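Local coordinates for protein short-chain dehydrogenase/reductase SDR (Paraburkholderia phymatum, PDB 5VA8) that binds NADP in a Rossmann-type fold and probably catalyses NADP(H)-dependent oxidation or reduction of an unspecified substrate, at residues A[31-36]-A[60-65]; A[240-245]-A[254-259]; A[98-103]-A[114-119]; A[146-149]-A[154-157]. All coordinates share one frame; numbering follows the deposited sequence.

Contact 1 (A[31-36]-A[60-65]); sequences CAEALA and RANAGV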
loop_
_atom_site.group_PDB
_atom_site.type_symbol
_atom_site.label_atom_id
_atom_site.label_comp_id
_atom_site.label_asym_id
_atom_site.label_seq_id
_atom_site.Cartn_x
_atom_site.Cartn_y
_atom_site.Cartn_z
ATOM N N CYS A 31 23.375 -4.315 13.454
ATOM C CA CYS A 31 22.984 -5.655 13.020
ATOM C C CYS A 31 24.064 -6.678 13.346
ATOM O O CYS A 31 23.761 -7.779 13.830
ATOM C CB CYS A 31 22.680 -5.672 11.521
ATOM S SG CYS A 31 21.233 -4.698 11.060
ATOM N N ALA A 32 25.328 -6.339 13.080
ATOM C CA ALA A 32 26.413 -7.267 13.372
ATOM C C ALA A 32 26.479 -7.596 14.853
ATOM O O ALA A 32 26.653 -8.761 15.227
ATOM C CB ALA A 32 27.747 -6.685 12.898
ATOM N N GLU A 33 26.354 -6.582 15.716
ATOM C CA GLU A 33 26.418 -6.824 17.155
ATOM C C GLU A 33 25.260 -7.699 17.617
ATOM O O GLU A 33 25.439 -8.570 18.476
ATOM C CB GLU A 33 26.418 -5.498 17.922
ATOM C CG GLU A 33 27.632 -4.629 17.586
ATOM C CD GLU A 33 27.997 -3.639 18.671
ATOM O OE1 GLU A 33 28.340 -4.088 19.786
ATOM O OE2 GLU A 33 27.952 -2.412 18.409
ATOM N N ALA A 34 24.063 -7.469 17.073
ATOM C CA ALA A 34 22.902 -8.236 17.519
ATOM C C ALA A 34 22.994 -9.686 17.064
ATOM O O ALA A 34 22.655 -10.598 17.828
ATOM C CB ALA A 34 21.616 -7.589 17.008
ATOM N N LEU A 35 23.470 -9.920 15.836
ATOM C CA LEU A 35 23.662 -11.295 15.372
ATOM C C LEU A 35 24.749 -11.994 16.179
ATOM O O LEU A 35 24.570 -13.135 16.624
ATOM C CB LEU A 35 23.991 -11.310 13.873
ATOM C CG LEU A 35 22.850 -10.859 12.957
ATOM C CD1 LEU A 35 23.355 -10.613 11.532
ATOM C CD2 LEU A 35 21.715 -11.887 12.960
ATOM N N ALA A 36 25.880 -11.318 16.403
ATOM C CA ALA A 36 26.945 -11.912 17.210
ATOM C C ALA A 36 26.457 -12.252 18.614
ATOM O O ALA A 36 26.855 -13.277 19.186
ATOM C CB ALA A 36 28.145 -10.965 17.274
ATOM N N ARG A 60 34.322 -9.210 18.849
ATOM C CA ARG A 60 35.030 -10.375 19.378
ATOM C C ARG A 60 34.999 -10.399 20.894
ATOM O O ARG A 60 34.690 -11.426 21.510
ATOM C CB ARG A 60 36.486 -10.374 18.907
ATOM C CG ARG A 60 36.715 -11.137 17.646
ATOM C CD ARG A 60 38.183 -11.101 17.225
ATOM N NE ARG A 60 38.216 -11.034 15.779
ATOM C CZ ARG A 60 38.653 -9.999 15.071
ATOM N NH1 ARG A 60 39.175 -8.934 15.675
ATOM N NH2 ARG A 60 38.596 -10.052 13.747
ATOM N N ALA A 61 35.337 -9.268 21.514
ATOM C CA ALA A 61 35.389 -9.209 22.970
ATOM C C ALA A 61 33.997 -9.338 23.576
ATOM O O ALA A 61 33.827 -9.983 24.615
ATOM C CB ALA A 61 36.059 -7.909 23.416
ATOM N N ASN A 62 32.988 -8.746 22.932
ATOM C CA ASN A 62 31.639 -8.750 23.487
ATOM C C ASN A 62 30.969 -10.109 23.343
ATOM O O ASN A 62 30.274 -10.569 24.262
ATOM C CB ASN A 62 30.779 -7.692 22.797
ATOM C CG ASN A 62 31.146 -6.279 23.199
ATOM O OD1 ASN A 62 31.842 -6.061 24.186
ATOM N ND2 ASN A 62 30.671 -5.307 22.425
ATOM N N ALA A 63 31.140 -10.759 22.194
ATOM C CA ALA A 63 30.283 -11.875 21.829
ATOM C C ALA A 63 30.977 -13.227 21.807
ATOM O O ALA A 63 30.290 -14.253 21.882
ATOM C CB ALA A 63 29.649 -11.621 20.453
ATOM N N GLY A 64 32.303 -13.264 21.700
ATOM C CA GLY A 64 32.992 -14.539 21.700
ATOM C C GLY A 64 32.740 -15.396 20.483
ATOM O O GLY A 64 32.928 -16.612 20.547
ATOM N N VAL A 65 32.299 -14.802 19.382
ATOM C CA VAL A 65 32.098 -15.515 18.140
ATOM C C VAL A 65 33.286 -15.234 17.229
ATOM O O VAL A 65 34.136 -14.394 17.520
ATOM C CB VAL A 65 30.771 -15.108 17.447
ATOM C CG1 VAL A 65 29.588 -15.294 18.391
ATOM C CG2 VAL A 65 30.852 -13.666 16.981
HETATM O O HOH W 1 27.550 -14.368 21.723
#
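Val65 packs both of its methyl branches against Ala36. From CB, Val65 CG1 lies anti to the carbonyl carbon (chi1 -55°) and is 3.5 Å from Ala36 O. CG2 turns to the methyl of the same residue, with Val65 CG2 to Ala36 CB 3.8 Å. Ala63 meets the same two atoms: Ala63 CB is 3.6 Å from Ala36 CB and 3.5 Å from Ala36 O. Small residues let the backbones come close, and the CA atoms of Ala36 and Ala63 are 5.7 Å apart. No direct hydrogen bond joins the two segments. A water bridges them instead, giving one hydrogen to Ala36 O at 2.8 Å and the other to Ala63 O at 2.7 Å. At the outer end, Glu33 OE1 is 3.7 Å from Asn62 ND2, with carboxylate and amide planes 17° apart. The stronger partner of the Glu33 carboxylate is Arg29, in a salt bridge. Gly64 takes positive phi (68°) just after helix 49-63 and turns the chain toward Ala36. The contact joins the ends of helices 26-37 and 49-63, the first two helices of the Rossmann fold. Ile59 adds to the packing between them. Val65 also touches Asn41, at the start of strand 41-46.

Contact 2 (A[240-245]-A[254-259]); sequences CAFLCS and QNWLID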
loop_
_atom_site.group_PDB
_atom_site.type_symbol
_atom_site.label_atom_id
_atom_site.label_comp_id
_atom_site.label_asym_id
_atom_site.label_seq_id
_atom_site.Cartn_x
_atom_site.Cartn_y
_atom_site.Cartn_z
ATOM N N CYS A 240 16.580 -6.884 13.100
ATOM C CA CYS A 240 17.284 -7.685 12.110
ATOM C C CYS A 240 17.515 -9.107 12.619
ATOM O O CYS A 240 17.276 -10.085 11.903
ATOM C CB CYS A 240 18.611 -7.015 11.764
ATOM S SG CYS A 240 19.576 -7.890 10.504
ATOM N N ALA A 241 17.970 -9.237 13.866
ATOM C CA ALA A 241 18.236 -10.564 14.414
ATOM C C ALA A 241 16.962 -11.395 14.473
ATOM O O ALA A 241 16.984 -12.594 14.178
ATOM C CB ALA A 241 18.878 -10.455 15.800
ATOM N N PHE A 242 15.830 -10.776 14.834
ATOM C CA PHE A 242 14.592 -11.550 14.841
ATOM C C PHE A 242 14.253 -12.066 13.443
ATOM O O PHE A 242 13.883 -13.239 13.280
ATOM C CB PHE A 242 13.427 -10.736 15.399
ATOM C CG PHE A 242 12.174 -11.550 15.510
ATOM C CD1 PHE A 242 12.003 -12.405 16.580
ATOM C CD2 PHE A 242 11.235 -11.547 14.494
ATOM C CE1 PHE A 242 10.864 -13.206 16.682
ATOM C CE2 PHE A 242 10.097 -12.351 14.586
ATOM C CZ PHE A 242 9.921 -13.174 15.677
ATOM N N LEU A 243 14.375 -11.213 12.420
ATOM C CA LEU A 243 14.117 -11.670 11.055
ATOM C C LEU A 243 15.051 -12.803 10.668
ATOM O O LEU A 243 14.670 -13.692 9.895
ATOM C CB LEU A 243 14.275 -10.527 10.052
ATOM C CG LEU A 243 13.137 -9.509 9.984
ATOM C CD1 LEU A 243 13.556 -8.345 9.092
ATOM C CD2 LEU A 243 11.849 -10.152 9.475
ATOM N N CYS A 244 16.267 -12.794 11.197
ATOM C CA CYS A 244 17.233 -13.818 10.837
ATOM C C CYS A 244 17.058 -15.104 11.627
ATOM O O CYS A 244 17.786 -16.066 11.368
ATOM C CB CYS A 244 18.656 -13.286 11.033
ATOM S SG CYS A 244 19.111 -11.977 9.864
ATOM N N SER A 245 16.106 -15.151 12.555
ATOM C CA SER A 245 15.980 -16.256 13.491
ATOM C C SER A 245 15.155 -17.400 12.906
ATOM O O SER A 245 14.492 -17.281 11.870
ATOM C CB SER A 245 15.325 -15.787 14.788
ATOM O OG SER A 245 13.922 -15.629 14.595
ATOM N N GLN A 254 8.570 -9.059 3.091
ATOM C CA GLN A 254 7.948 -8.022 3.906
ATOM C C GLN A 254 8.865 -6.819 4.062
ATOM O O GLN A 254 10.095 -6.942 4.113
ATOM C CB GLN A 254 7.572 -8.566 5.284
ATOM C CG GLN A 254 6.526 -9.697 5.204
ATOM C CD GLN A 254 5.359 -9.356 4.275
ATOM O OE1 GLN A 254 4.640 -8.370 4.497
ATOM N NE2 GLN A 254 5.180 -10.153 3.224
ATOM N N ASN A 255 8.234 -5.648 4.132
ATOM C CA ASN A 255 8.911 -4.376 4.345
ATOM C C ASN A 255 8.574 -3.928 5.757
ATOM O O ASN A 255 7.459 -3.476 6.019
ATOM C CB ASN A 255 8.467 -3.366 3.293
ATOM C CG ASN A 255 9.018 -3.710 1.936
ATOM O OD1 ASN A 255 10.172 -3.417 1.640
ATOM N ND2 ASN A 255 8.219 -4.394 1.118
ATOM N N TRP A 256 9.535 -4.071 6.669
ATOM C CA TRP A 256 9.330 -3.714 8.073
ATOM C C TRP A 256 9.806 -2.284 8.278
ATOM O O TRP A 256 11.008 -2.019 8.258
ATOM C CB TRP A 256 10.089 -4.659 9.000
ATOM C CG TRP A 256 9.360 -5.933 9.352
ATOM C CD1 TRP A 256 8.241 -6.428 8.773
ATOM C CD2 TRP A 256 9.721 -6.849 10.392
ATOM N NE1 TRP A 256 7.869 -7.617 9.391
ATOM C CE2 TRP A 256 8.763 -7.885 10.391
ATOM C CE3 TRP A 256 10.752 -6.881 11.333
ATOM C CZ2 TRP A 256 8.812 -8.948 11.296
ATOM C CZ3 TRP A 256 10.798 -7.940 12.230
ATOM C CH2 TRP A 256 9.837 -8.954 12.200
ATOM N N LEU A 257 8.867 -1.372 8.495
ATOM C CA LEU A 257 9.191 0.029 8.724
ATOM C C LEU A 257 9.397 0.247 10.220
ATOM O O LEU A 257 8.514 -0.074 11.028
ATOM C CB LEU A 257 8.065 0.904 8.180
ATOM C CG LEU A 257 8.151 2.411 8.346
ATOM C CD1 LEU A 257 9.338 2.962 7.579
ATOM C CD2 LEU A 257 6.842 3.028 7.865
ATOM N N ILE A 258 10.561 0.771 10.587
ATOM C CA ILE A 258 10.922 0.999 11.985
ATOM C C ILE A 258 11.187 2.495 12.094
ATOM O O ILE A 258 12.310 2.960 11.850
ATOM C CB ILE A 258 12.136 0.173 12.421
ATOM C CG1 ILE A 258 11.922 -1.305 12.088
ATOM C CG2 ILE A 258 12.382 0.310 13.918
ATOM C CD1 ILE A 258 13.016 -2.186 12.620
ATOM N N ASP A 259 10.132 3.263 12.446
ATOM C CA ASP A 259 10.220 4.713 12.307
ATOM C C ASP A 259 9.470 5.487 13.385
ATOM O O ASP A 259 9.260 6.697 13.206
ATOM C CB ASP A 259 9.715 5.143 10.912
ATOM C CG ASP A 259 8.189 5.103 10.779
ATOM O OD1 ASP A 259 7.500 4.445 11.589
ATOM O OD2 ASP A 259 7.680 5.750 9.839
#
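Leu243 lays its branched end over one face of the Trp256 indole. The contact joins the last helix and the last strand of the Rossmann fold, 233-243 and 255-258. Leu243 CD2 sits 3.6 Å from the centroid of the Trp256 six-membered ring and only 10° off its normal, a clear CH-pi contact. Leu243 CG reaches Trp256 CZ3 at 3.6 Å, and Leu243 CD1 lies near Trp256 CE3. Phe242 comes to the rim of the indole, nearly in its plane, with Phe242 CD2 to Trp256 CH2 3.7 Å. Its CG is anti to the backbone N (chi1 -176°), which carries the ring to that rim. The two aromatic side chains cross at about a right angle. Further out, Trp256 touches Leu189 on the adjacent strand 184-191, and Leu243 touches Val144 on strand 141-146. Trp256 also stacks on Trp256 of the second subunit, and Phe242 meets Phe242 of that subunit, so this packing continues into the subunit interface. Ser245 bonds back to the Phe242 carbonyl twice. Phe242 O accepts from Ser245 N at 3.0 Å and from Ser245 OG at 2.7 Å, the latter in the carbonyl plane on a lone pair (C=O...OG 140°).

Contact 3 (A[98-103]-A[114-119]); sequences GGPPPG and IRALEA. With NAP (NADP nicotinamide-adenine-dinucleotide phosphate), chain E.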
loop_
_atom_site.group_PDB
_atom_site.type_symbol
_atom_site.label_atom_id
_atom_site.label_comp_id
_atom_site.label_asym_id
_atom_site.label_seq_id
_atom_site.Cartn_x
_atom_site.Cartn_y
_atom_site.Cartn_z
ATOM N N GLY A 98 26.580 2.778 1.883
ATOM C CA GLY A 98 26.301 4.191 2.064
ATOM C C GLY A 98 25.257 4.672 1.077
ATOM O O GLY A 98 25.204 4.222 -0.068
ATOM N N GLY A 99 24.414 5.596 1.540
ATOM C CA GLY A 99 23.329 6.114 0.744
ATOM C C GLY A 99 23.746 7.281 -0.130
ATOM O O GLY A 99 24.868 7.802 -0.036
ATOM N N PRO A 100 22.848 7.709 -1.012
ATOM C CA PRO A 100 23.204 8.740 -2.000
ATOM C C PRO A 100 23.182 10.129 -1.393
ATOM O O PRO A 100 22.620 10.348 -0.309
ATOM C CB PRO A 100 22.124 8.587 -3.078
ATOM C CG PRO A 100 20.941 8.017 -2.343
ATOM C CD PRO A 100 21.493 7.164 -1.223
ATOM N N PRO A 101 23.796 11.093 -2.068
ATOM C CA PRO A 101 23.795 12.467 -1.589
ATOM C C PRO A 101 22.447 13.122 -1.815
ATOM O O PRO A 101 21.688 12.721 -2.712
ATOM C CB PRO A 101 24.873 13.128 -2.456
ATOM C CG PRO A 101 24.768 12.378 -3.738
ATOM C CD PRO A 101 24.555 10.952 -3.325
ATOM N N PRO A 102 22.128 14.142 -1.031
ATOM C CA PRO A 102 20.908 14.919 -1.263
ATOM C C PRO A 102 21.054 15.898 -2.418
ATOM O O PRO A 102 22.155 16.270 -2.831
ATOM C CB PRO A 102 20.738 15.679 0.056
ATOM C CG PRO A 102 22.149 15.908 0.506
ATOM C CD PRO A 102 22.879 14.629 0.143
ATOM N N GLY A 103 19.906 16.332 -2.925
ATOM C CA GLY A 103 19.892 17.381 -3.924
ATOM C C GLY A 103 18.515 17.551 -4.518
ATOM O O GLY A 103 17.603 16.749 -4.287
ATOM N N ILE A 114 23.384 6.500 -11.785
ATOM C CA ILE A 114 24.035 5.197 -11.888
ATOM C C ILE A 114 24.702 4.833 -10.569
ATOM O O ILE A 114 24.606 3.693 -10.104
ATOM C CB ILE A 114 25.041 5.180 -13.053
ATOM C CG1 ILE A 114 24.330 5.428 -14.382
ATOM C CG2 ILE A 114 25.786 3.844 -13.093
ATOM C CD1 ILE A 114 23.357 4.341 -14.775
ATOM N N ARG A 115 25.391 5.794 -9.945
ATOM C CA ARG A 115 26.059 5.497 -8.684
ATOM C C ARG A 115 25.059 5.115 -7.598
ATOM O O ARG A 115 25.319 4.196 -6.813
ATOM C CB ARG A 115 26.919 6.688 -8.260
ATOM C CG ARG A 115 28.062 6.960 -9.232
ATOM C CD ARG A 115 28.771 8.257 -8.908
ATOM N NE ARG A 115 29.487 8.193 -7.638
ATOM C CZ ARG A 115 30.155 9.215 -7.115
ATOM N NH1 ARG A 115 30.190 10.377 -7.754
ATOM N NH2 ARG A 115 30.784 9.079 -5.956
ATOM N N ALA A 116 23.921 5.809 -7.521
ATOM C CA ALA A 116 22.939 5.457 -6.502
ATOM C C ALA A 116 22.347 4.088 -6.785
ATOM O O ALA A 116 22.182 3.277 -5.868
ATOM C CB ALA A 116 21.836 6.511 -6.420
ATOM N N LEU A 117 22.035 3.817 -8.054
ATOM C CA LEU A 117 21.513 2.508 -8.429
ATOM C C LEU A 117 22.529 1.399 -8.147
ATOM O O LEU A 117 22.170 0.338 -7.630
ATOM C CB LEU A 117 21.112 2.531 -9.901
ATOM C CG LEU A 117 19.846 3.350 -10.163
ATOM C CD1 LEU A 117 19.700 3.683 -11.639
ATOM C CD2 LEU A 117 18.633 2.583 -9.680
ATOM N N GLU A 118 23.806 1.630 -8.459
ATOM C CA GLU A 118 24.816 0.613 -8.152
ATOM C C GLU A 118 24.897 0.346 -6.654
ATOM O O GLU A 118 24.871 -0.811 -6.211
ATOM C CB GLU A 118 26.186 1.047 -8.686
ATOM C CG GLU A 118 26.299 1.092 -10.192
ATOM C CD GLU A 118 26.504 -0.284 -10.821
ATOM O OE1 GLU A 118 26.516 -0.352 -12.074
ATOM O OE2 GLU A 118 26.674 -1.283 -10.077
ATOM N N ALA A 119 24.984 1.412 -5.849
ATOM C CA ALA A 119 25.220 1.227 -4.422
ATOM C C ALA A 119 24.021 0.601 -3.720
ATOM O O ALA A 119 24.185 -0.296 -2.883
ATOM C CB ALA A 119 25.568 2.561 -3.762
HETATM P PA NAP E . 26.764 5.291 9.119
HETATM O O1A NAP E . 26.586 5.414 10.578
HETATM O O2A NAP E . 27.547 6.400 8.449
HETATM O O5B NAP E . 27.469 3.874 8.863
HETATM C C5B NAP E . 27.769 3.483 7.515
HETATM C C4B NAP E . 28.683 2.291 7.592
HETATM O O4B NAP E . 28.788 1.704 6.279
HETATM C C3B NAP E . 30.119 2.599 8.017
HETATM O O3B NAP E . 30.665 1.472 8.688
HETATM C C2B NAP E . 30.803 2.812 6.669
HETATM O O2B NAP E . 32.234 2.687 6.837
HETATM C C1B NAP E . 30.138 1.698 5.860
HETATM N N9A NAP E . 30.142 1.908 4.416
HETATM C C8A NAP E . 29.575 2.954 3.738
HETATM N N7A NAP E . 29.629 2.839 2.432
HETATM C C5A NAP E . 30.289 1.634 2.236
HETATM C C6A NAP E . 30.679 0.945 1.071
HETATM N N6A NAP E . 30.444 1.389 -0.169
HETATM N N1A NAP E . 31.335 -0.227 1.222
HETATM C C2A NAP E . 31.567 -0.675 2.463
HETATM N N3A NAP E . 31.248 -0.113 3.633
HETATM C C4A NAP E . 30.612 1.049 3.450
HETATM O O3 NAP E . 25.352 5.196 8.375
HETATM P PN NAP E . 23.934 4.586 8.804
HETATM O O1N NAP E . 24.141 3.324 9.541
HETATM O O2N NAP E . 23.151 5.669 9.434
HETATM O O5D NAP E . 23.324 4.294 7.357
HETATM C C5D NAP E . 23.370 2.976 6.774
HETATM C C4D NAP E . 22.463 3.016 5.569
HETATM O O4D NAP E . 21.107 3.256 6.014
HETATM C C3D NAP E . 22.768 4.116 4.545
HETATM O O3D NAP E . 22.488 3.664 3.221
HETATM C C2D NAP E . 21.785 5.214 4.940
HETATM O O2D NAP E . 21.465 6.123 3.892
HETATM C C1D NAP E . 20.588 4.344 5.307
HETATM N N1N NAP E . 19.588 5.022 6.169
HETATM C C2N NAP E . 19.981 5.660 7.285
HETATM C C3N NAP E . 19.040 6.236 8.113
HETATM C C7N NAP E . 19.347 6.960 9.389
HETATM O O7N NAP E . 18.530 7.797 9.817
HETATM N N7N NAP E . 20.543 6.779 9.943
HETATM C C4N NAP E . 17.693 6.068 7.799
HETATM C C5N NAP E . 17.327 5.416 6.634
HETATM C C6N NAP E . 18.294 4.911 5.817
HETATM P P2B NAP E . 33.261 3.261 5.734
HETATM O O1X NAP E . 33.119 2.390 4.530
HETATM O O2X NAP E . 32.878 4.714 5.452
HETATM O O3X NAP E . 34.635 3.152 6.426
#
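Apolar packing joins Pro100 to Ala116, with Pro100 CB to Ala116 CB 3.9 Å. The CB corner of the proline meets the alanine methyl, and the CA atoms of Pro100 and Ala116 are 5.6 Å apart. Leu160, on helix 159-179, touches both of these side chains. A looser contact brings the Ala119 methyl to the backbone, where Ala119 CB is 4.1 Å from Gly98 O. No hydrogen bond links the two segments directly. Gly98 O is instead bonded by the side-chain amide of Asn120, the next residue of the helix. The glycines belong to the segment that follows strand 92-95 of the Rossmann fold. Gly98 closes the Asn-Asn-Ala-Gly motif of short-chain dehydrogenases, which lines the cofactor site, and Gly99 follows it. The polar approaches are to NADP, which lies directly against both glycines. Gly98 N is 3.1 Å from N7A of the adenine, and Gly99 N is 3.2 Å from O3D of the nicotinamide ribose. Pro100 also touches the bound phosphine tricarboxylate. On another side of helix 110-138, Leu117 packs on Leu117 of the third subunit, and Glu118 OE1 is hydrogen-bonded to His110 NE2 of that subunit.

Contact 4 (A[146-149]-A[154-157]); sequences ITSS and PIDV. With TCE (3,3',3''-phosphanetriyltripropanoic acid), chain F; NAP (NADP nicotinamide-adenine-dinucleotide phosphate), chain E.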
loop_
_atom_site.group_PDB
_atom_site.type_symbol
_atom_site.label_atom_id
_atom_site.label_comp_id
_atom_site.label_asym_id
_atom_site.label_seq_id
_atom_site.Cartn_x
_atom_site.Cartn_y
_atom_site.Cartn_z
ATOM N N ILE A 146 18.812 -3.494 4.243
ATOM C CA ILE A 146 18.580 -2.208 4.896
ATOM C C ILE A 146 18.256 -1.199 3.809
ATOM O O ILE A 146 19.094 -0.928 2.940
ATOM C CB ILE A 146 19.805 -1.762 5.703
ATOM C CG1 ILE A 146 20.097 -2.749 6.834
ATOM C CG2 ILE A 146 19.598 -0.328 6.236
ATOM C CD1 ILE A 146 21.372 -2.399 7.611
ATOM N N THR A 147 17.036 -0.649 3.844
ATOM C CA THR A 147 16.627 0.299 2.814
ATOM C C THR A 147 16.349 1.640 3.478
ATOM O O THR A 147 17.279 2.241 4.030
ATOM C CB THR A 147 15.438 -0.225 1.990
ATOM O OG1 THR A 147 14.285 -0.450 2.815
ATOM C CG2 THR A 147 15.829 -1.545 1.293
ATOM N N SER A 148 15.096 2.099 3.468
ATOM C CA SER A 148 14.782 3.446 3.942
ATOM C C SER A 148 13.276 3.626 3.960
ATOM O O SER A 148 12.563 3.026 3.154
ATOM C CB SER A 148 15.404 4.516 3.037
ATOM O OG SER A 148 15.059 5.814 3.508
ATOM N N SER A 149 12.813 4.515 4.844
ATOM C CA SER A 149 11.435 4.978 4.765
ATOM C C SER A 149 11.128 5.630 3.418
ATOM O O SER A 149 9.953 5.783 3.075
ATOM C CB SER A 149 11.153 5.979 5.890
ATOM O OG SER A 149 11.811 7.214 5.619
ATOM N N PRO A 154 8.327 9.476 -0.253
ATOM C CA PRO A 154 9.569 10.075 -0.743
ATOM C C PRO A 154 10.090 11.131 0.214
ATOM O O PRO A 154 9.325 11.897 0.809
ATOM C CB PRO A 154 9.160 10.690 -2.087
ATOM C CG PRO A 154 7.671 10.941 -1.944
ATOM C CD PRO A 154 7.188 9.759 -1.144
ATOM N N ILE A 155 11.407 11.164 0.356
ATOM C CA ILE A 155 12.077 12.165 1.170
ATOM C C ILE A 155 12.486 13.298 0.241
ATOM O O ILE A 155 13.090 13.050 -0.807
ATOM C CB ILE A 155 13.289 11.552 1.888
ATOM C CG1 ILE A 155 12.833 10.461 2.864
ATOM C CG2 ILE A 155 14.114 12.631 2.594
ATOM C CD1 ILE A 155 13.971 9.710 3.511
ATOM N N ASP A 156 12.120 14.532 0.612
ATOM C CA ASP A 156 12.230 15.700 -0.259
ATOM C C ASP A 156 13.556 15.771 -1.018
ATOM O O ASP A 156 13.579 15.780 -2.255
ATOM C CB ASP A 156 12.019 16.962 0.590
ATOM C CG ASP A 156 12.190 18.259 -0.200
ATOM O OD1 ASP A 156 12.162 18.239 -1.451
ATOM O OD2 ASP A 156 12.355 19.318 0.449
ATOM N N VAL A 157 14.670 15.798 -0.296
ATOM C CA VAL A 157 15.950 16.049 -0.947
ATOM C C VAL A 157 16.664 14.751 -1.292
ATOM O O VAL A 157 17.805 14.781 -1.760
ATOM C CB VAL A 157 16.857 16.928 -0.070
ATOM C CG1 VAL A 157 16.181 18.252 0.225
ATOM C CG2 VAL A 157 17.203 16.198 1.217
HETATM O O16 TCE F . 19.106 7.256 1.698
HETATM C C14 TCE F . 18.188 7.398 2.552
HETATM O O15 TCE F . 16.992 7.199 2.237
HETATM C C5 TCE F . 18.540 7.842 3.971
HETATM C C2 TCE F . 17.254 8.259 4.677
HETATM P P TCE F . 17.610 8.519 6.481
HETATM C C3 TCE F . 19.191 9.428 6.737
HETATM C C6 TCE F . 18.888 10.802 6.156
HETATM C C8 TCE F . 20.172 11.605 6.200
HETATM O O10 TCE F . 20.141 12.739 6.732
HETATM O O9 TCE F . 21.238 11.130 5.721
HETATM C C1 TCE F . 16.180 9.389 7.251
HETATM C C4 TCE F . 14.952 8.505 7.061
HETATM C C11 TCE F . 13.762 9.260 7.623
HETATM O O12 TCE F . 12.619 8.731 7.664
HETATM O O13 TCE F . 13.946 10.430 8.053
HETATM P PA NAP E . 26.764 5.291 9.119
HETATM O O1A NAP E . 26.586 5.414 10.578
HETATM O O2A NAP E . 27.547 6.400 8.449
HETATM O O5B NAP E . 27.469 3.874 8.863
HETATM C C5B NAP E . 27.769 3.483 7.515
HETATM C C4B NAP E . 28.683 2.291 7.592
HETATM O O4B NAP E . 28.788 1.704 6.279
HETATM C C3B NAP E . 30.119 2.599 8.017
HETATM O O3B NAP E . 30.665 1.472 8.688
HETATM C C2B NAP E . 30.803 2.812 6.669
HETATM O O2B NAP E . 32.234 2.687 6.837
HETATM C C1B NAP E . 30.138 1.698 5.860
HETATM N N9A NAP E . 30.142 1.908 4.416
HETATM C C8A NAP E . 29.575 2.954 3.738
HETATM N N7A NAP E . 29.629 2.839 2.432
HETATM C C5A NAP E . 30.289 1.634 2.236
HETATM C C6A NAP E . 30.679 0.945 1.071
HETATM N N6A NAP E . 30.444 1.389 -0.169
HETATM N N1A NAP E . 31.335 -0.227 1.222
HETATM C C2A NAP E . 31.567 -0.675 2.463
HETATM N N3A NAP E . 31.248 -0.113 3.633
HETATM C C4A NAP E . 30.612 1.049 3.450
HETATM O O3 NAP E . 25.352 5.196 8.375
HETATM P PN NAP E . 23.934 4.586 8.804
HETATM O O1N NAP E . 24.141 3.324 9.541
HETATM O O2N NAP E . 23.151 5.669 9.434
HETATM O O5D NAP E . 23.324 4.294 7.357
HETATM C C5D NAP E . 23.370 2.976 6.774
HETATM C C4D NAP E . 22.463 3.016 5.569
HETATM O O4D NAP E . 21.107 3.256 6.014
HETATM C C3D NAP E . 22.768 4.116 4.545
HETATM O O3D NAP E . 22.488 3.664 3.221
HETATM C C2D NAP E . 21.785 5.214 4.940
HETATM O O2D NAP E . 21.465 6.123 3.892
HETATM C C1D NAP E . 20.588 4.344 5.307
HETATM N N1N NAP E . 19.588 5.022 6.169
HETATM C C2N NAP E . 19.981 5.660 7.285
HETATM C C3N NAP E . 19.040 6.236 8.113
HETATM C C7N NAP E . 19.347 6.960 9.389
HETATM O O7N NAP E . 18.530 7.797 9.817
HETATM N N7N NAP E . 20.543 6.779 9.943
HETATM C C4N NAP E . 17.693 6.068 7.799
HETATM C C5N NAP E . 17.327 5.416 6.634
HETATM C C6N NAP E . 18.294 4.911 5.817
HETATM P P2B NAP E . 33.261 3.261 5.734
HETATM O O1X NAP E . 33.119 2.390 4.530
HETATM O O2X NAP E . 32.878 4.714 5.452
HETATM O O3X NAP E . 34.635 3.152 6.426
#
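Two loop segments, closest in backbone at Ser149 and Pro154 (CA atoms 7.7 Å apart), meet through Ile155 and two serines, and no hydrogen bond crosses between them. Ile155 reaches across with the end of its side chain. Its CG1 lies anti to the carbonyl carbon (chi1 -63°), and Ile155 CD1 beyond it comes to 3.9 Å from Ser149 OG and 4.0 Å from Ser148 OG. Ile155 CD1 is also 3.8 Å from C2 of the bound phosphine tricarboxylate. Each serine hydroxyl donates to a different carboxylate of that ligand: Ser148 OG to O15 at 2.7 Å and Ser149 OG to O12, also at 2.7 Å. Ser148 OG is in addition hydrogen-bonded to Ser150 N, which would help to fix its position. The loop follows strand 141-146 of the Rossmann fold, where short-chain dehydrogenases usually carry the active-site serine. The ligand lies beside the nicotinamide, in what is probably the substrate pocket. Thr147 O is 3.4 Å from C6N of that ring. Ser161 and Arg165, on helix 159-179, also bond the ligand, as does Arg221.

All four contacts belong to one Rossmann fold built round a parallel sheet. Along the chain they come in the order 1, 3, 4, 2, each closing before the next opens. Contacts 1 and 2 have centres 18 Å apart and meet where helix 26-37 packs on helix 233-243, as in Cys31 on Cys240. Contacts 3 and 4 lie closer, at 12 Å between centres, and share the NADP site. A probable hydrogen bond from Gly103 N to Val157 O (2.9 Å) joins their loops. Contact 2 touches contact 4 through Leu257 and Ser149. The second subunit meets contact 2. The third meets contacts 3 and 4, which places the ligand-binding loops near that interface.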